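Local coordinates for CBS domain protein (PDB 2EF7) that is of unknown function but, as a protein with paired CBS domains, probably binds adenosine nucleotides or related ligands in a regulatory role, at residues I78-D83 against L90-Q95; N24-V29 against R53-A58. All coordinates share one frame; numbering follows the deposited sequence.

Interactions 1 and 2 belong to different CBS domains and sit on opposite sides of the chain's centre, their own centres 27 Å apart and their nearest atoms about 14 Å apart. Interaction 1 (78-83 with 90-95) is a surface contact inside a beta-alpha-beta unit, where a short strand and its approach lie against the helix that follows. Interaction 2 (24-29 with 53-58) is buried and joins the two helices of the other CBS domain, whose intervening chain is mostly strand. Both are apolar and lack hydrogen bonds across the segments, but interaction 1 also brings a backbone carbonyl oxygen against a leucine methyl, whereas interaction 2 is aliphatic throughout.

Interaction 1: residues I78-D83 against L90-Q95; sequences ITIRED and LALMRQ
Ile80 and Leu92 mark the nearest backbone approach, with their CA atoms 7.9 Å apart, as the chain of 78-83 runs into strand 80-81 against one face of helix 86-96. Leu92 carries the helix side of the contact, and its CD2 methyl does most of the touching. Ile78 and Ile80 both direct their CB toward the helix, while Thr79 between them turns its side chain away and offers its carbonyl instead, the alternation expected of an extended chain. Ile78 CG2 comes to 3.9 Å from Leu92 CD2 and also reaches the branch carbon, 4.0 Å from Leu92 CG. From nearly the opposite side Ile80 CD1 approaches Leu92 CD2 at 4.1 Å, so the two isoleucines pinch the methyl between them. With Ile80 CG1 anti to the backbone N (chi1 -171°), the longer branch is carried out to this meeting, and the Ile80 and Leu92 side chains lie alongside each other, pointing opposite ways. Thr79 O closes a third side at 3.2 Å from Leu92 CD2, a tight approach between a carbonyl oxygen and a methyl carbon. Leu92 reaches this place with a chi1 of -147°, well off the staggered anti position, which suggests some accommodation to its three neighbours. The contact is partly open to solvent. It forms one flank of the beta-alpha-beta unit made by strand 80-81, helix 86-96 and strand 100-104: Ile80 is hydrogen-bonded through its backbone to Pro102 and Val104, its side chain rests on Ile114 of strand 110-115, and Ile78 touches Leu101. On the same helix, the selenomethionine Met93 packs on Ile114 and Leu101, and with Leu90 it meets Ile116 and Ile119 of helix 116-126.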
ATOM      1  N   ILE A  78     -18.806  -5.471 -17.867  1.00 32.42           N
ATOM      2  CA  ILE A  78     -18.088  -4.203 -17.729  1.00 28.32           C
ATOM      3  C   ILE A  78     -16.629  -4.404 -18.153  1.00 28.57           C
ATOM      4  O   ILE A  78     -15.927  -5.251 -17.600  1.00 33.19           O
ATOM      5  CB  ILE A  78     -18.101  -3.675 -16.261  1.00 31.82           C
ATOM      6  CG1 ILE A  78     -19.463  -3.911 -15.605  1.00 37.08           C
ATOM      7  CG2 ILE A  78     -17.793  -2.181 -16.242  1.00 31.40           C
ATOM      8  CD1 ILE A  78     -20.629  -3.303 -16.343  1.00 37.39           C
ATOM      9  N   THR A  79     -16.178  -3.630 -19.134  1.00 18.13           N
ATOM     10  CA  THR A  79     -14.806  -3.726 -19.614  1.00 18.60           C
ATOM     11  C   THR A  79     -14.291  -2.342 -19.982  1.00 20.47           C
ATOM     12  O   THR A  79     -15.071  -1.392 -20.097  1.00 24.68           O
ATOM     13  CB  THR A  79     -14.697  -4.579 -20.893  1.00 26.10           C
ATOM     14  OG1 THR A  79     -15.360  -3.896 -21.962  1.00 28.83           O
ATOM     15  CG2 THR A  79     -15.334  -5.952 -20.702  1.00 32.19           C
ATOM     16  N   ILE A  80     -12.980  -2.243 -20.185  1.00 20.32           N
ATOM     17  CA  ILE A  80     -12.344  -0.997 -20.588  1.00 22.89           C
ATOM     18  C   ILE A  80     -11.338  -1.314 -21.703  1.00 29.61           C
ATOM     19  O   ILE A  80     -10.643  -2.330 -21.649  1.00 26.24           O
ATOM     20  CB  ILE A  80     -11.605  -0.329 -19.404  1.00 26.44           C
ATOM     21  CG1 ILE A  80     -11.141   1.074 -19.804  1.00 23.45           C
ATOM     22  CG2 ILE A  80     -10.439  -1.195 -18.945  1.00 16.71           C
ATOM     23  CD1 ILE A  80     -12.274   2.100 -19.815  1.00 29.92           C
ATOM     24  N   ARG A  81     -11.272  -0.462 -22.725  1.00 26.96           N
ATOM     25  CA  ARG A  81     -10.326  -0.680 -23.820  1.00 28.05           C
ATOM     26  C   ARG A  81      -8.899  -0.396 -23.367  1.00 28.35           C
ATOM     27  O   ARG A  81      -8.668   0.474 -22.530  1.00 24.53           O
ATOM     28  CB  ARG A  81     -10.670   0.211 -25.017  1.00 32.03           C
ATOM     29  CG  ARG A  81     -12.011  -0.097 -25.648  1.00 42.20           C
ATOM     30  CD  ARG A  81     -12.138   0.561 -27.008  1.00 56.84           C
ATOM     31  NE  ARG A  81     -13.316   0.082 -27.728  1.00 66.08           N
ATOM     32  CZ  ARG A  81     -13.606   0.400 -28.986  1.00 69.37           C
ATOM     33  NH1 ARG A  81     -12.801   1.201 -29.674  1.00 67.03           N
ATOM     34  NH2 ARG A  81     -14.703  -0.084 -29.557  1.00 68.04           N
ATOM     35  N   GLU A  82      -7.939  -1.127 -23.924  1.00 22.70           N
ATOM     36  CA  GLU A  82      -6.537  -0.946 -23.556  1.00 29.60           C
ATOM     37  C   GLU A  82      -5.994   0.414 -23.980  1.00 29.69           C
ATOM     38  O   GLU A  82      -5.021   0.909 -23.403  1.00 24.70           O
ATOM     39  CB  GLU A  82      -5.673  -2.058 -24.166  1.00 30.90           C
ATOM     40  CG  GLU A  82      -5.866  -2.250 -25.657  1.00 33.55           C
ATOM     41  CD  GLU A  82      -4.940  -3.312 -26.234  1.00 39.01           C
ATOM     42  OE1 GLU A  82      -4.330  -4.063 -25.444  1.00 35.03           O
ATOM     43  OE2 GLU A  82      -4.827  -3.398 -27.475  1.00 34.81           O
ATOM     44  N   ASP A  83      -6.621   1.017 -24.986  1.00 26.89           N
ATOM     45  CA  ASP A  83      -6.188   2.332 -25.451  1.00 34.72           C
ATOM     46  C   ASP A  83      -6.761   3.449 -24.592  1.00 31.06           C
ATOM     47  O   ASP A  83      -6.459   4.609 -24.816  1.00 29.44           O
ATOM     48  CB  ASP A  83      -6.603   2.575 -26.913  1.00 36.30           C
ATOM     49  CG  ASP A  83      -5.764   1.788 -27.896  1.00 49.82           C
ATOM     50  OD1 ASP A  83      -4.576   1.533 -27.597  1.00 48.91           O
ATOM     51  OD2 ASP A  83      -6.286   1.441 -28.977  1.00 60.40           O
ATOM     52  N   LEU A  90     -10.581   4.495 -14.206  1.00 32.24           N
ATOM     53  CA  LEU A  90     -10.941   4.955 -12.871  1.00 30.50           C
ATOM     54  C   LEU A  90     -12.411   5.357 -12.797  1.00 28.09           C
ATOM     55  O   LEU A  90     -13.124   5.004 -11.854  1.00 24.71           O
ATOM     56  CB  LEU A  90     -10.089   6.157 -12.478  1.00 26.98           C
ATOM     57  CG  LEU A  90     -10.371   6.701 -11.077  1.00 28.48           C
ATOM     58  CD1 LEU A  90     -10.142   5.621 -10.034  1.00 25.26           C
ATOM     59  CD2 LEU A  90      -9.463   7.891 -10.819  1.00 26.21           C
ATOM     60  N   ALA A  91     -12.866   6.108 -13.788  1.00 24.82           N
ATOM     61  CA  ALA A  91     -14.249   6.549 -13.791  1.00 25.17           C
ATOM     62  C   ALA A  91     -15.197   5.359 -13.856  1.00 28.97           C
ATOM     63  O   ALA A  91     -16.256   5.376 -13.230  1.00 29.06           O
ATOM     64  CB  ALA A  91     -14.497   7.488 -14.953  1.00 20.31           C
ATOM     65  N   LEU A  92     -14.811   4.318 -14.596  1.00 29.12           N
ATOM     66  CA  LEU A  92     -15.656   3.138 -14.734  1.00 30.74           C
ATOM     67  C   LEU A  92     -15.684   2.340 -13.431  1.00 28.05           C
ATOM     68  O   LEU A  92     -16.725   1.828 -13.034  1.00 29.92           O
ATOM     69  CB  LEU A  92     -15.161   2.258 -15.891  1.00 32.68           C
ATOM     70  CG  LEU A  92     -16.239   1.487 -16.656  1.00 34.53           C
ATOM     71  CD1 LEU A  92     -17.265   2.467 -17.193  1.00 37.97           C
ATOM     72  CD2 LEU A  92     -15.620   0.707 -17.800  1.00 35.83           C
HETATM   73  N   MSE A  93     -14.537   2.239 -12.768  1.00 25.13           N
HETATM   74  CA  MSE A  93     -14.461   1.523 -11.503  1.00 30.58           C
HETATM   75  C   MSE A  93     -15.360   2.191 -10.450  1.00 30.56           C
HETATM   76  O   MSE A  93     -16.139   1.514  -9.769  1.00 31.80           O
HETATM   77  CB  MSE A  93     -13.011   1.484 -11.011  1.00 25.63           C
HETATM   78  CG  MSE A  93     -12.128   0.511 -11.777  1.00 39.58           C
HETATM   79 SE   MSE A  93     -10.256   0.686 -11.337  1.00 51.32          SE
HETATM   80  CE  MSE A  93      -9.507   0.070 -13.006  1.00 53.64           C
ATOM     81  N   ARG A  94     -15.253   3.513 -10.322  1.00 28.89           N
ATOM     82  CA  ARG A  94     -16.068   4.256  -9.358  1.00 31.83           C
ATOM     83  C   ARG A  94     -17.544   4.054  -9.668  1.00 32.64           C
ATOM     84  O   ARG A  94     -18.337   3.719  -8.788  1.00 32.77           O
ATOM     85  CB  ARG A  94     -15.748   5.755  -9.409  1.00 30.21           C
ATOM     86  CG  ARG A  94     -14.342   6.122  -8.939  1.00 48.32           C
ATOM     87  CD  ARG A  94     -14.057   7.622  -9.066  1.00 53.37           C
ATOM     88  NE  ARG A  94     -14.906   8.436  -8.196  1.00 62.40           N
ATOM     89  CZ  ARG A  94     -14.781   9.752  -8.044  1.00 69.11           C
ATOM     90  NH1 ARG A  94     -15.598  10.413  -7.231  1.00 67.06           N
ATOM     91  NH2 ARG A  94     -13.835  10.409  -8.703  1.00 71.88           N
ATOM     92  N   GLN A  95     -17.907   4.250 -10.931  1.00 29.54           N
ATOM     93  CA  GLN A  95     -19.292   4.097 -11.364  1.00 32.01           C
ATOM     94  C   GLN A  95     -19.910   2.763 -10.965  1.00 31.55           C
ATOM     95  O   GLN A  95     -21.066   2.718 -10.562  1.00 31.08           O
ATOM     96  CB  GLN A  95     -19.405   4.252 -12.888  1.00 35.00           C
ATOM     97  CG  GLN A  95     -20.844   4.249 -13.385  1.00 30.11           C
ATOM     98  CD  GLN A  95     -20.970   4.617 -14.852  1.00 32.23           C
ATOM     99  OE1 GLN A  95     -20.333   5.560 -15.322  1.00 31.22           O
ATOM    100  NE2 GLN A  95     -21.810   3.889 -15.579  1.00 23.04           N
TER

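Interaction 2: residues N24-V29 against R53-A58; sequences NDIAKV and RDIVKA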
ATOM      1  N   ASN A  24     -14.760 -28.708 -12.562  1.00 27.08           N
ATOM      2  CA  ASN A  24     -13.535 -29.421 -12.220  1.00 31.05           C
ATOM      3  C   ASN A  24     -12.338 -29.031 -13.078  1.00 27.34           C
ATOM      4  O   ASN A  24     -11.215 -28.973 -12.571  1.00 25.88           O
ATOM      5  CB  ASN A  24     -13.742 -30.942 -12.252  1.00 29.96           C
ATOM      6  CG  ASN A  24     -13.981 -31.471 -13.643  1.00 40.02           C
ATOM      7  OD1 ASN A  24     -14.898 -31.035 -14.337  1.00 39.03           O
ATOM      8  ND2 ASN A  24     -13.156 -32.421 -14.060  1.00 37.78           N
ATOM      9  N   ASP A  25     -12.553 -28.751 -14.362  1.00 20.26           N
ATOM     10  CA  ASP A  25     -11.427 -28.360 -15.211  1.00 21.24           C
ATOM     11  C   ASP A  25     -10.935 -26.970 -14.821  1.00 20.48           C
ATOM     12  O   ASP A  25      -9.727 -26.692 -14.830  1.00 22.77           O
ATOM     13  CB  ASP A  25     -11.815 -28.380 -16.698  1.00 24.19           C
ATOM     14  CG  ASP A  25     -12.121 -29.780 -17.194  1.00 37.24           C
ATOM     15  OD1 ASP A  25     -11.452 -30.726 -16.727  1.00 36.19           O
ATOM     16  OD2 ASP A  25     -13.015 -29.940 -18.048  1.00 44.17           O
ATOM     17  N   ILE A  26     -11.874 -26.101 -14.468  1.00 21.39           N
ATOM     18  CA  ILE A  26     -11.520 -24.745 -14.059  1.00 22.20           C
ATOM     19  C   ILE A  26     -10.723 -24.804 -12.760  1.00 26.25           C
ATOM     20  O   ILE A  26      -9.717 -24.101 -12.605  1.00 23.23           O
ATOM     21  CB  ILE A  26     -12.785 -23.890 -13.831  1.00 23.04           C
ATOM     22  CG1 ILE A  26     -13.573 -23.767 -15.141  1.00 27.54           C
ATOM     23  CG2 ILE A  26     -12.394 -22.523 -13.291  1.00 21.06           C
ATOM     24  CD1 ILE A  26     -15.012 -23.267 -14.952  1.00 24.00           C
ATOM     25  N   ALA A  27     -11.178 -25.633 -11.820  1.00 20.69           N
ATOM     26  CA  ALA A  27     -10.481 -25.748 -10.547  1.00 22.03           C
ATOM     27  C   ALA A  27      -9.081 -26.269 -10.822  1.00 19.46           C
ATOM     28  O   ALA A  27      -8.120 -25.872 -10.168  1.00 22.22           O
ATOM     29  CB  ALA A  27     -11.225 -26.697  -9.601  1.00 24.83           C
ATOM     30  N   LYS A  28      -8.965 -27.149 -11.808  1.00 24.14           N
ATOM     31  CA  LYS A  28      -7.669 -27.705 -12.140  1.00 22.47           C
ATOM     32  C   LYS A  28      -6.732 -26.622 -12.661  1.00 28.10           C
ATOM     33  O   LYS A  28      -5.548 -26.617 -12.327  1.00 26.97           O
ATOM     34  CB  LYS A  28      -7.813 -28.816 -13.180  1.00 28.70           C
ATOM     35  CG  LYS A  28      -6.499 -29.515 -13.514  1.00 38.93           C
ATOM     36  CD  LYS A  28      -6.727 -30.756 -14.359  1.00 48.73           C
ATOM     37  CE  LYS A  28      -5.428 -31.511 -14.612  1.00 53.09           C
ATOM     38  NZ  LYS A  28      -5.675 -32.883 -15.152  1.00 58.06           N
ATOM     39  N   VAL A  29      -7.256 -25.703 -13.471  1.00 26.22           N
ATOM     40  CA  VAL A  29      -6.419 -24.639 -14.020  1.00 29.01           C
ATOM     41  C   VAL A  29      -5.913 -23.725 -12.917  1.00 25.12           C
ATOM     42  O   VAL A  29      -4.727 -23.401 -12.855  1.00 27.09           O
ATOM     43  CB  VAL A  29      -7.178 -23.760 -15.038  1.00 31.13           C
ATOM     44  CG1 VAL A  29      -6.272 -22.635 -15.506  1.00 32.84           C
ATOM     45  CG2 VAL A  29      -7.634 -24.593 -16.230  1.00 35.65           C
ATOM     46  N   ARG A  53     -14.047 -18.426  -4.274  1.00 24.18           N
ATOM     47  CA  ARG A  53     -15.296 -18.374  -3.529  1.00 25.79           C
ATOM     48  C   ARG A  53     -16.484 -18.796  -4.388  1.00 29.55           C
ATOM     49  O   ARG A  53     -17.401 -19.473  -3.907  1.00 27.02           O
ATOM     50  CB  ARG A  53     -15.523 -16.967  -2.979  1.00 33.76           C
ATOM     51  CG  ARG A  53     -16.816 -16.818  -2.209  1.00 46.00           C
ATOM     52  CD  ARG A  53     -16.719 -15.679  -1.218  1.00 55.65           C
ATOM     53  NE  ARG A  53     -15.526 -15.816  -0.386  1.00 64.40           N
ATOM     54  CZ  ARG A  53     -15.273 -15.094   0.700  1.00 64.47           C
ATOM     55  NH1 ARG A  53     -16.135 -14.170   1.103  1.00 69.38           N
ATOM     56  NH2 ARG A  53     -14.151 -15.291   1.379  1.00 63.73           N
ATOM     57  N   ASP A  54     -16.470 -18.402  -5.660  1.00 25.01           N
ATOM     58  CA  ASP A  54     -17.556 -18.777  -6.553  1.00 23.57           C
ATOM     59  C   ASP A  54     -17.591 -20.283  -6.689  1.00 25.51           C
ATOM     60  O   ASP A  54     -18.666 -20.876  -6.764  1.00 28.07           O
ATOM     61  CB  ASP A  54     -17.390 -18.153  -7.933  1.00 24.30           C
ATOM     62  CG  ASP A  54     -17.613 -16.658  -7.921  1.00 39.37           C
ATOM     63  OD1 ASP A  54     -18.492 -16.205  -7.157  1.00 31.59           O
ATOM     64  OD2 ASP A  54     -16.926 -15.944  -8.685  1.00 39.63           O
ATOM     65  N   ILE A  55     -16.415 -20.903  -6.726  1.00 20.84           N
ATOM     66  CA  ILE A  55     -16.346 -22.350  -6.839  1.00 23.80           C
ATOM     67  C   ILE A  55     -16.907 -23.003  -5.577  1.00 23.48           C
ATOM     68  O   ILE A  55     -17.747 -23.896  -5.660  1.00 23.27           O
ATOM     69  CB  ILE A  55     -14.892 -22.824  -7.072  1.00 27.66           C
ATOM     70  CG1 ILE A  55     -14.479 -22.502  -8.514  1.00 25.87           C
ATOM     71  CG2 ILE A  55     -14.773 -24.332  -6.828  1.00 26.59           C
ATOM     72  CD1 ILE A  55     -13.131 -23.059  -8.896  1.00 35.26           C
ATOM     73  N   VAL A  56     -16.456 -22.544  -4.414  1.00 26.48           N
ATOM     74  CA  VAL A  56     -16.921 -23.104  -3.152  1.00 29.60           C
ATOM     75  C   VAL A  56     -18.421 -22.914  -2.993  1.00 32.38           C
ATOM     76  O   VAL A  56     -19.127 -23.799  -2.522  1.00 28.92           O
ATOM     77  CB  VAL A  56     -16.206 -22.454  -1.958  1.00 30.54           C
ATOM     78  CG1 VAL A  56     -16.838 -22.934  -0.639  1.00 27.68           C
ATOM     79  CG2 VAL A  56     -14.741 -22.819  -1.989  1.00 24.49           C
ATOM     80  N   LYS A  57     -18.906 -21.753  -3.400  1.00 31.64           N
ATOM     81  CA  LYS A  57     -20.318 -21.455  -3.297  1.00 32.68           C
ATOM     82  C   LYS A  57     -21.130 -22.439  -4.143  1.00 34.48           C
ATOM     83  O   LYS A  57     -22.126 -22.989  -3.677  1.00 32.04           O
ATOM     84  CB  LYS A  57     -20.562 -20.018  -3.756  1.00 42.07           C
ATOM     85  CG  LYS A  57     -21.853 -19.405  -3.275  1.00 54.76           C
ATOM     86  CD  LYS A  57     -21.587 -18.068  -2.592  1.00 61.30           C
ATOM     87  CE  LYS A  57     -20.952 -17.055  -3.539  1.00 63.47           C
ATOM     88  NZ  LYS A  57     -20.710 -15.743  -2.866  1.00 59.10           N
ATOM     89  N   ALA A  58     -20.704 -22.674  -5.381  1.00 29.99           N
ATOM     90  CA  ALA A  58     -21.436 -23.590  -6.253  1.00 28.69           C
ATOM     91  C   ALA A  58     -21.479 -25.000  -5.671  1.00 34.57           C
ATOM     92  O   ALA A  58     -22.503 -25.692  -5.761  1.00 30.28           O
ATOM     93  CB  ALA A  58     -20.816 -23.612  -7.631  1.00 19.02           C
TER
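Ile55 of helix 52-60 reaches across to Ile26 and Ala27 of helix 23-33, and the contact can be followed outward along its side chain. Its CB points toward the other helix but remains 5.9 Å from Ala27 CB. The branch then divides. CG2, anti to the backbone N, stays 5.1 Å from Ala27 CB, whereas CG1, beside the backbone N at chi1 -74°, starts the arm that makes the crossing. CG1 itself still stands 5.2 Å from Ile26 CG2. The next bond is fully extended (chi2 -174°), setting CD1 anti to its own CA, at the far end of the arm. There it meets helix 23-33 at two consecutive residues: CD1 is 4.1 Å from Ala27 CA and 4.2 Å from Ala27 CB, touching backbone and methyl alike. Ile26 CG2 lies 4.5 Å from the same CD1, in a direction roughly at right angles to Ala27 CB, so this methyl rests in the corner formed by the two residues. The small side chain of Ala27 lets the arm come down onto the helix backbone, and the closest pair of CA atoms is likewise Ala27 and Ile55, 7.7 Å apart. Ile50 of strand 45-51 lies against both Ile26 and Ile55, tying the helix pair to the sheet of this CBS domain. Ala27 also packs on Ile59 of the third subunit, while Arg53, on the same helix as Ile55, forms a salt bridge with Glu52 of that subunit. Between the two segments themselves only hydrocarbon meets hydrocarbon: with all three touching residues buried and no hydrogen bond crossing, the contact probably rests on dispersion and exclusion of water, with no directional bond to fix the spacing of the helices.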